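Local structure of type I modular polyketide synthase (Streptomyces albus subsp. albus, 6IYR) at residues S242-K247 and L335-G340; E328-E333 and R371-T376. The protein probably selects and loads the acyl extender unit, from an acyl-coenzyme A, in module 8 of the salinomycin polyketide synthase. All blocks are in the same frame, centred on the assembly; numbering follows the deposited sequence.

Both contacts use the region of helix 331-337, contact 2 mainly through the turn leading into it and contact 1 at its end. Their centres lie about 11 Å apart, and each is about 24 Å from the centre of the chain. Contact 1 sets the helix end against helix 235-248, and contact 2 sets the entry turn against the last turn of helix 366-374. Arg245 of contact 1 joins the two. Arg245 NH2 is 2.9 Å from Asn372 OD1 of contact 2, a probable hydrogen bond, and Arg245 CZ packs 3.6 Å from Leu373 CD1. Arg245 also binds a phosphate ion; the nearest atoms of that ion and the Leu373 side chain are about 4 Å apart. Ser220, in a probable nucleophile elbow, is close by.

Contact 1: S242-K247 and L335-G340; sequences SALRAK and LSALSG. With PO4 (phosphate ion), chain B.
Leu244 of helix 235-248 meets Ala337 and Leu338 at the end of helix 331-337. Its side chain leaves the helix toward the other segment. Ala337 points back at it, and the two CB atoms, Leu244 CB and Ala337 CB, stand 4.3 Å apart. Leu244 CD2 reaches farther and lies 3.9 Å from Ala337 O. Leu338, the first residue past the helix, approaches with one branch of its side chain. Its CG is anti to its own carbonyl carbon (chi1 -81°), and Leu338 CD1 comes to 3.9 Å from Leu244 CB. Leu244 therefore meets a methyl of Leu338 at its base and the Ala337 carbonyl at one tip.

Arg245, the next residue, leads away from this patch. Its chain bends at chi2 (-128°), and the guanidinium ends at the phosphate ion. Arg245 NH1 donates a hydrogen bond of 3.2 Å to O2 of the phosphate, at an N-H...O angle of 145°. O2 lies at the edge of the guanidinium, near its plane. Tyr320, Ser322, His323 and the backbone N of Gln221 also bind the ion.

The ion probably came from the crystallisation liquor. The polar groups gathered round it are consistent with a pocket suited to an anion. In acyltransferases of this family an arginine near the nucleophilic serine in space pairs with the extender-unit carboxylate. Arg245, with a weak bond to Ser220 OG and a phosphate at its NH1, is probably that arginine. The Leu244 patch joins its partner by van der Waals packing alone, with no hydrogen bond across, so the polar chemistry of the contact lies on the Arg245 side.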
ATOM      1  N   SER A 242      11.161  -0.700 -13.659  1.00 26.87           N
ATOM      2  CA  SER A 242      10.288  -1.754 -13.176  1.00 22.84           C
ATOM      3  C   SER A 242      10.371  -2.958 -14.092  1.00 22.03           C
ATOM      4  O   SER A 242      10.584  -4.076 -13.633  1.00 25.33           O
ATOM      5  CB  SER A 242       8.832  -1.279 -13.065  1.00 24.53           C
ATOM      6  OG  SER A 242       8.010  -2.385 -12.696  1.00 28.87           O
ATOM      7  N   ALA A 243      10.255  -2.704 -15.386  1.00 19.01           N
ATOM      8  CA  ALA A 243      10.143  -3.742 -16.358  1.00 23.68           C
ATOM      9  C   ALA A 243      11.482  -4.433 -16.578  1.00 26.93           C
ATOM     10  O   ALA A 243      11.545  -5.645 -16.785  1.00 23.58           O
ATOM     11  CB  ALA A 243       9.641  -3.168 -17.654  1.00 25.62           C
ATOM     12  N   LEU A 244      12.545  -3.650 -16.611  1.00 22.88           N
ATOM     13  CA  LEU A 244      13.848  -4.186 -17.026  1.00 26.11           C
ATOM     14  C   LEU A 244      14.550  -4.843 -15.829  1.00 22.51           C
ATOM     15  O   LEU A 244      15.235  -5.862 -15.947  1.00 26.95           O
ATOM     16  CB  LEU A 244      14.701  -3.052 -17.621  1.00 26.90           C
ATOM     17  CG  LEU A 244      14.692  -2.907 -19.142  1.00 33.39           C
ATOM     18  CD1 LEU A 244      13.452  -3.378 -19.868  1.00 34.56           C
ATOM     19  CD2 LEU A 244      15.165  -1.562 -19.653  1.00 35.06           C
ATOM     20  N   ARG A 245      14.295  -4.343 -14.637  1.00 22.19           N
ATOM     21  CA  ARG A 245      14.802  -5.042 -13.466  1.00 24.88           C
ATOM     22  C   ARG A 245      14.107  -6.378 -13.273  1.00 29.01           C
ATOM     23  O   ARG A 245      14.764  -7.360 -12.934  1.00 23.56           O
ATOM     24  CB  ARG A 245      14.632  -4.160 -12.266  1.00 27.70           C
ATOM     25  CG  ARG A 245      15.169  -4.650 -10.946  1.00 43.78           C
ATOM     26  CD  ARG A 245      14.006  -4.510 -10.010  1.00 42.45           C
ATOM     27  NE  ARG A 245      14.321  -4.265  -8.623  1.00 38.07           N
ATOM     28  CZ  ARG A 245      13.666  -4.902  -7.655  1.00 45.02           C
ATOM     29  NH1 ARG A 245      12.803  -5.926  -7.953  1.00 41.42           N
ATOM     30  NH2 ARG A 245      13.900  -4.562  -6.404  1.00 44.48           N
ATOM     31  N   ALA A 246      12.809  -6.437 -13.583  1.00 24.20           N
ATOM     32  CA  ALA A 246      12.039  -7.665 -13.484  1.00 24.90           C
ATOM     33  C   ALA A 246      12.474  -8.685 -14.520  1.00 27.64           C
ATOM     34  O   ALA A 246      12.572  -9.895 -14.234  1.00 26.60           O
ATOM     35  CB  ALA A 246      10.546  -7.396 -13.626  1.00 24.70           C
ATOM     36  N   LYS A 247      12.800  -8.210 -15.711  1.00 24.51           N
ATOM     37  CA  LYS A 247      13.323  -9.134 -16.694  1.00 25.55           C
ATOM     38  C   LYS A 247      14.646  -9.752 -16.240  1.00 26.97           C
ATOM     39  O   LYS A 247      14.895 -10.906 -16.494  1.00 24.75           O
ATOM     40  CB  LYS A 247      13.538  -8.459 -18.035  1.00 26.65           C
ATOM     41  CG  LYS A 247      12.244  -8.194 -18.767  1.00 34.71           C
ATOM     42  CD  LYS A 247      12.490  -8.051 -20.246  1.00 39.88           C
ATOM     43  CE  LYS A 247      11.827  -6.816 -20.781  1.00 42.68           C
ATOM     44  NZ  LYS A 247      10.378  -7.096 -20.901  1.00 48.67           N
ATOM     45  N   LEU A 335      22.815  -2.826 -14.081  1.00 26.61           N
ATOM     46  CA  LEU A 335      23.555  -1.583 -14.238  1.00 30.09           C
ATOM     47  C   LEU A 335      23.536  -1.105 -15.670  1.00 31.41           C
ATOM     48  O   LEU A 335      23.372   0.093 -15.944  1.00 34.45           O
ATOM     49  CB  LEU A 335      24.985  -1.768 -13.781  1.00 28.49           C
ATOM     50  CG  LEU A 335      25.137  -2.014 -12.297  1.00 28.39           C
ATOM     51  CD1 LEU A 335      26.623  -2.190 -11.991  1.00 32.73           C
ATOM     52  CD2 LEU A 335      24.554  -0.869 -11.500  1.00 33.27           C
ATOM     53  N   SER A 336      23.640  -2.037 -16.604  1.00 29.79           N
ATOM     54  CA  SER A 336      23.674  -1.649 -18.002  1.00 34.04           C
ATOM     55  C   SER A 336      22.269  -1.312 -18.565  1.00 39.51           C
ATOM     56  O   SER A 336      22.097  -0.308 -19.272  1.00 29.37           O
ATOM     57  CB  SER A 336      24.326  -2.744 -18.812  1.00 34.34           C
ATOM     58  OG  SER A 336      24.219  -2.470 -20.171  1.00 34.68           O
ATOM     59  N   ALA A 337      21.272  -2.126 -18.223  1.00 29.14           N
ATOM     60  CA  ALA A 337      19.891  -1.904 -18.679  1.00 27.61           C
ATOM     61  C   ALA A 337      19.396  -0.497 -18.311  1.00 27.91           C
ATOM     62  O   ALA A 337      18.627   0.105 -19.045  1.00 30.15           O
ATOM     63  CB  ALA A 337      18.958  -2.947 -18.063  1.00 30.81           C
ATOM     64  N   LEU A 338      19.751  -0.051 -17.121  1.00 30.31           N
ATOM     65  CA  LEU A 338      19.263   1.198 -16.564  1.00 33.21           C
ATOM     66  C   LEU A 338      20.252   2.383 -16.637  1.00 35.63           C
ATOM     67  O   LEU A 338      20.062   3.396 -15.965  1.00 36.29           O
ATOM     68  CB  LEU A 338      18.957   0.985 -15.086  1.00 32.05           C
ATOM     69  CG  LEU A 338      17.632   0.346 -14.702  1.00 36.81           C
ATOM     70  CD1 LEU A 338      16.910  -0.351 -15.830  1.00 37.90           C
ATOM     71  CD2 LEU A 338      17.831  -0.534 -13.512  1.00 31.49           C
ATOM     72  N   SER A 339      21.288   2.286 -17.448  1.00 35.30           N
ATOM     73  CA  SER A 339      22.284   3.356 -17.478  1.00 39.54           C
ATOM     74  C   SER A 339      21.677   4.687 -17.940  1.00 48.32           C
ATOM     75  O   SER A 339      22.214   5.745 -17.632  1.00 41.91           O
ATOM     76  CB  SER A 339      23.440   2.995 -18.404  1.00 34.54           C
ATOM     77  OG  SER A 339      22.948   2.894 -19.727  1.00 40.02           O
ATOM     78  N   GLY A 340      20.591   4.631 -18.704  1.00 48.37           N
ATOM     79  CA  GLY A 340      20.061   5.828 -19.344  1.00 46.57           C
ATOM     80  C   GLY A 340      19.033   6.626 -18.562  1.00 51.79           C
ATOM     81  O   GLY A 340      18.631   7.686 -19.005  1.00 41.03           O
TER
HETATM   82  P   PO4 B 501      11.290  -7.974  -4.763  1.00 84.92           P
HETATM   83  O1  PO4 B 501       9.993  -8.699  -4.461  1.00 65.40           O
HETATM   84  O2  PO4 B 501      12.125  -8.389  -5.987  1.00 52.13           O
HETATM   85  O3  PO4 B 501      10.831  -6.538  -4.960  1.00 60.06           O
HETATM   86  O4  PO4 B 501      12.171  -8.241  -3.572  1.00 51.00           O

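Contact 2: E328-E333 and R371-T376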
ATOM      1  N   GLU A 328      24.098 -10.880  -7.310  1.00 25.98           N
ATOM      2  CA  GLU A 328      25.391 -10.475  -7.939  1.00 27.69           C
ATOM      3  C   GLU A 328      25.459 -10.957  -9.352  1.00 28.46           C
ATOM      4  O   GLU A 328      25.992 -10.293 -10.218  1.00 28.14           O
ATOM      5  CB  GLU A 328      26.596 -11.009  -7.142  1.00 32.12           C
ATOM      6  CG  GLU A 328      26.816 -10.186  -5.871  1.00 42.10           C
ATOM      7  CD  GLU A 328      27.589 -10.894  -4.750  1.00 55.21           C
ATOM      8  OE1 GLU A 328      28.021 -12.062  -4.911  1.00 56.90           O
ATOM      9  OE2 GLU A 328      27.753 -10.267  -3.676  1.00 46.48           O
ATOM     10  N   HIS A 329      24.801 -12.072  -9.611  1.00 32.60           N
ATOM     11  CA  HIS A 329      24.789 -12.664 -10.941  1.00 36.27           C
ATOM     12  C   HIS A 329      24.122 -11.765 -12.003  1.00 30.15           C
ATOM     13  O   HIS A 329      24.407 -11.885 -13.177  1.00 25.67           O
ATOM     14  CB  HIS A 329      24.089 -14.022 -10.815  1.00 42.46           C
ATOM     15  CG  HIS A 329      23.694 -14.650 -12.108  1.00 45.37           C
ATOM     16  ND1 HIS A 329      24.615 -15.237 -12.956  1.00 54.35           N
ATOM     17  CD2 HIS A 329      22.475 -15.044 -12.554  1.00 50.09           C
ATOM     18  CE1 HIS A 329      23.976 -15.828 -13.956  1.00 42.44           C
ATOM     19  NE2 HIS A 329      22.675 -15.730 -13.728  1.00 38.88           N
ATOM     20  N   ILE A 330      23.221 -10.870 -11.622  1.00 26.70           N
ATOM     21  CA  ILE A 330      22.611 -10.001 -12.631  1.00 27.01           C
ATOM     22  C   ILE A 330      23.023  -8.526 -12.467  1.00 32.19           C
ATOM     23  O   ILE A 330      22.447  -7.608 -13.081  1.00 26.33           O
ATOM     24  CB  ILE A 330      21.071 -10.098 -12.610  1.00 25.40           C
ATOM     25  CG1 ILE A 330      20.553  -9.797 -11.178  1.00 25.56           C
ATOM     26  CG2 ILE A 330      20.655 -11.468 -13.092  1.00 31.41           C
ATOM     27  CD1 ILE A 330      19.049  -9.552 -11.073  1.00 25.13           C
ATOM     28  N   ARG A 331      24.009  -8.287 -11.631  1.00 28.84           N
ATOM     29  CA  ARG A 331      24.436  -6.910 -11.396  1.00 28.00           C
ATOM     30  C   ARG A 331      24.772  -6.171 -12.681  1.00 29.52           C
ATOM     31  O   ARG A 331      24.329  -5.028 -12.891  1.00 25.99           O
ATOM     32  CB  ARG A 331      25.625  -6.898 -10.470  1.00 30.95           C
ATOM     33  CG  ARG A 331      26.166  -5.512 -10.210  1.00 35.09           C
ATOM     34  CD  ARG A 331      27.545  -5.602  -9.585  1.00 38.87           C
ATOM     35  NE  ARG A 331      27.683  -4.559  -8.579  1.00 44.57           N
ATOM     36  CZ  ARG A 331      28.253  -3.368  -8.761  1.00 70.50           C
ATOM     37  NH1 ARG A 331      28.220  -2.472  -7.773  1.00 85.61           N
ATOM     38  NH2 ARG A 331      28.880  -3.073  -9.896  1.00 70.43           N
ATOM     39  N   ALA A 332      25.640  -6.746 -13.503  1.00 27.55           N
ATOM     40  CA  ALA A 332      26.112  -5.992 -14.674  1.00 27.89           C
ATOM     41  C   ALA A 332      24.942  -5.714 -15.616  1.00 33.52           C
ATOM     42  O   ALA A 332      24.832  -4.644 -16.185  1.00 26.78           O
ATOM     43  CB  ALA A 332      27.221  -6.734 -15.394  1.00 31.70           C
ATOM     44  N   GLU A 333      24.061  -6.693 -15.774  1.00 33.02           N
ATOM     45  CA  GLU A 333      22.892  -6.517 -16.595  1.00 29.08           C
ATOM     46  C   GLU A 333      22.018  -5.376 -16.070  1.00 24.29           C
ATOM     47  O   GLU A 333      21.562  -4.534 -16.846  1.00 29.84           O
ATOM     48  CB  GLU A 333      22.093  -7.842 -16.695  1.00 29.10           C
ATOM     49  CG  GLU A 333      20.871  -7.705 -17.588  1.00 35.51           C
ATOM     50  CD  GLU A 333      19.961  -8.933 -17.608  1.00 32.76           C
ATOM     51  OE1 GLU A 333      18.804  -8.802 -18.074  1.00 32.21           O
ATOM     52  OE2 GLU A 333      20.364  -9.998 -17.110  1.00 32.57           O
ATOM     53  N   ARG A 371      21.477  -1.539  -5.806  1.00 25.42           N
ATOM     54  CA  ARG A 371      21.576  -1.667  -4.369  1.00 28.85           C
ATOM     55  C   ARG A 371      20.297  -2.089  -3.719  1.00 30.92           C
ATOM     56  O   ARG A 371      20.327  -2.716  -2.657  1.00 29.80           O
ATOM     57  CB  ARG A 371      22.020  -0.373  -3.705  1.00 34.95           C
ATOM     58  CG  ARG A 371      23.524  -0.250  -3.534  1.00 58.28           C
ATOM     59  CD  ARG A 371      23.882   0.972  -2.694  1.00 67.93           C
ATOM     60  NE  ARG A 371      25.230   1.430  -3.009  1.00 89.55           N
ATOM     61  CZ  ARG A 371      25.531   2.367  -3.907  1.00 92.96           C
ATOM     62  NH1 ARG A 371      26.808   2.676  -4.125  1.00 73.99           N
ATOM     63  NH2 ARG A 371      24.567   3.013  -4.565  1.00 89.39           N
ATOM     64  N   ASN A 372      19.214  -1.485  -4.184  1.00 25.61           N
ATOM     65  CA  ASN A 372      17.875  -1.797  -3.674  1.00 28.65           C
ATOM     66  C   ASN A 372      17.637  -3.303  -3.752  1.00 27.30           C
ATOM     67  O   ASN A 372      17.252  -3.914  -2.770  1.00 30.95           O
ATOM     68  CB  ASN A 372      16.839  -1.086  -4.526  1.00 25.46           C
ATOM     69  CG  ASN A 372      15.419  -1.486  -4.183  1.00 31.98           C
ATOM     70  OD1 ASN A 372      14.914  -2.501  -4.678  1.00 33.60           O
ATOM     71  ND2 ASN A 372      14.734  -0.637  -3.409  1.00 28.98           N
ATOM     72  N   LEU A 373      17.935  -3.884  -4.913  1.00 26.46           N
ATOM     73  CA  LEU A 373      17.755  -5.334  -5.143  1.00 28.45           C
ATOM     74  C   LEU A 373      18.709  -6.195  -4.321  1.00 29.66           C
ATOM     75  O   LEU A 373      18.337  -7.257  -3.822  1.00 30.95           O
ATOM     76  CB  LEU A 373      17.903  -5.641  -6.631  1.00 27.88           C
ATOM     77  CG  LEU A 373      17.541  -7.051  -7.100  1.00 30.39           C
ATOM     78  CD1 LEU A 373      16.080  -7.384  -6.799  1.00 35.60           C
ATOM     79  CD2 LEU A 373      17.803  -7.085  -8.597  1.00 33.69           C
ATOM     80  N   ARG A 374      19.917  -5.695  -4.122  1.00 25.36           N
ATOM     81  CA  ARG A 374      20.976  -6.464  -3.498  1.00 24.82           C
ATOM     82  C   ARG A 374      20.931  -6.448  -1.991  1.00 27.10           C
ATOM     83  O   ARG A 374      21.306  -7.418  -1.334  1.00 28.09           O
ATOM     84  CB  ARG A 374      22.341  -5.957  -3.984  1.00 28.76           C
ATOM     85  CG  ARG A 374      23.520  -6.590  -3.257  1.00 30.08           C
ATOM     86  CD  ARG A 374      23.656  -8.067  -3.592  1.00 31.72           C
ATOM     87  NE  ARG A 374      24.800  -8.697  -2.899  1.00 32.42           N
ATOM     88  CZ  ARG A 374      24.754  -9.173  -1.663  1.00 33.03           C
ATOM     89  NH1 ARG A 374      23.688  -8.987  -0.896  1.00 32.13           N
ATOM     90  NH2 ARG A 374      25.781  -9.847  -1.178  1.00 38.66           N
ATOM     91  N   ASN A 375      20.436  -5.378  -1.408  1.00 25.34           N
ATOM     92  CA  ASN A 375      20.588  -5.192   0.014  1.00 25.54           C
ATOM     93  C   ASN A 375      19.316  -5.355   0.832  1.00 24.52           C
ATOM     94  O   ASN A 375      18.231  -5.246   0.306  1.00 25.16           O
ATOM     95  CB  ASN A 375      21.199  -3.828   0.256  1.00 34.06           C
ATOM     96  CG  ASN A 375      22.667  -3.815  -0.122  1.00 38.54           C
ATOM     97  OD1 ASN A 375      23.493  -4.360   0.603  1.00 48.00           O
ATOM     98  ND2 ASN A 375      22.926  -3.495  -1.337  1.00 36.01           N
ATOM     99  N   THR A 376      19.489  -5.442   2.139  1.00 23.34           N
ATOM    100  CA  THR A 376      18.400  -5.612   3.086  1.00 27.39           C
ATOM    101  C   THR A 376      17.406  -4.439   3.013  1.00 30.28           C
ATOM    102  O   THR A 376      17.785  -3.300   2.857  1.00 28.35           O
ATOM    103  CB  THR A 376      18.957  -5.717   4.525  1.00 22.33           C
ATOM    104  OG1 THR A 376      19.880  -6.788   4.611  1.00 27.54           O
ATOM    105  CG2 THR A 376      17.885  -5.940   5.541  1.00 25.33           C
TER
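Arg374 turns its CG anti to its backbone N (chi1 173°) and bends at chi2 (68°), which carries its guanidinium to the carboxylate of Glu328. The glutamate reaches across with CG anti to its carbonyl carbon and with an extended chain beyond. The two side chains form a salt bridge at the exposed end of the contact. Arg374 NH2 donates to Glu328 OE2 at 3.2 Å, and Arg374 NE adds a weak bond to the same Glu328 OE2 at 3.4 Å. One oxygen therefore takes both N-H groups. It sits at the guanidinium edge, in plane. The carboxylate is tilted, its plane 58° from that of the guanidinium, and NH2 comes to OE2 from above the carboxylate plane. This is not the flat, two-oxygen form of the pair.

A separate, buried touch forms at the other end, where Ile330 and Leu373 cross at about a right angle. Ile330 CD1 rests 3.7 Å from Leu373 CD2. Leu373 also packs on Ser322 and Val327.

Helix 366-374 ends here. Arg371 O accepts from Asn375 N at 2.9 Å and from Asn375 ND2 at 3.0 Å, the latter in the carbonyl plane on a lone pair. The Asn375 side chain thus folds back onto the last turn.

The turn leading into helix 331-337, with Ile330 at its N-cap, so packs on the last turn of helix 366-374. Asn375 O accepts from His323 ND1. His323 is probably the histidine of the serine-histidine pair of acyltransferases. It closes a YASH sequence, a specificity motif usually linked to methylmalonyl units, though the motif alone does not settle the substrate.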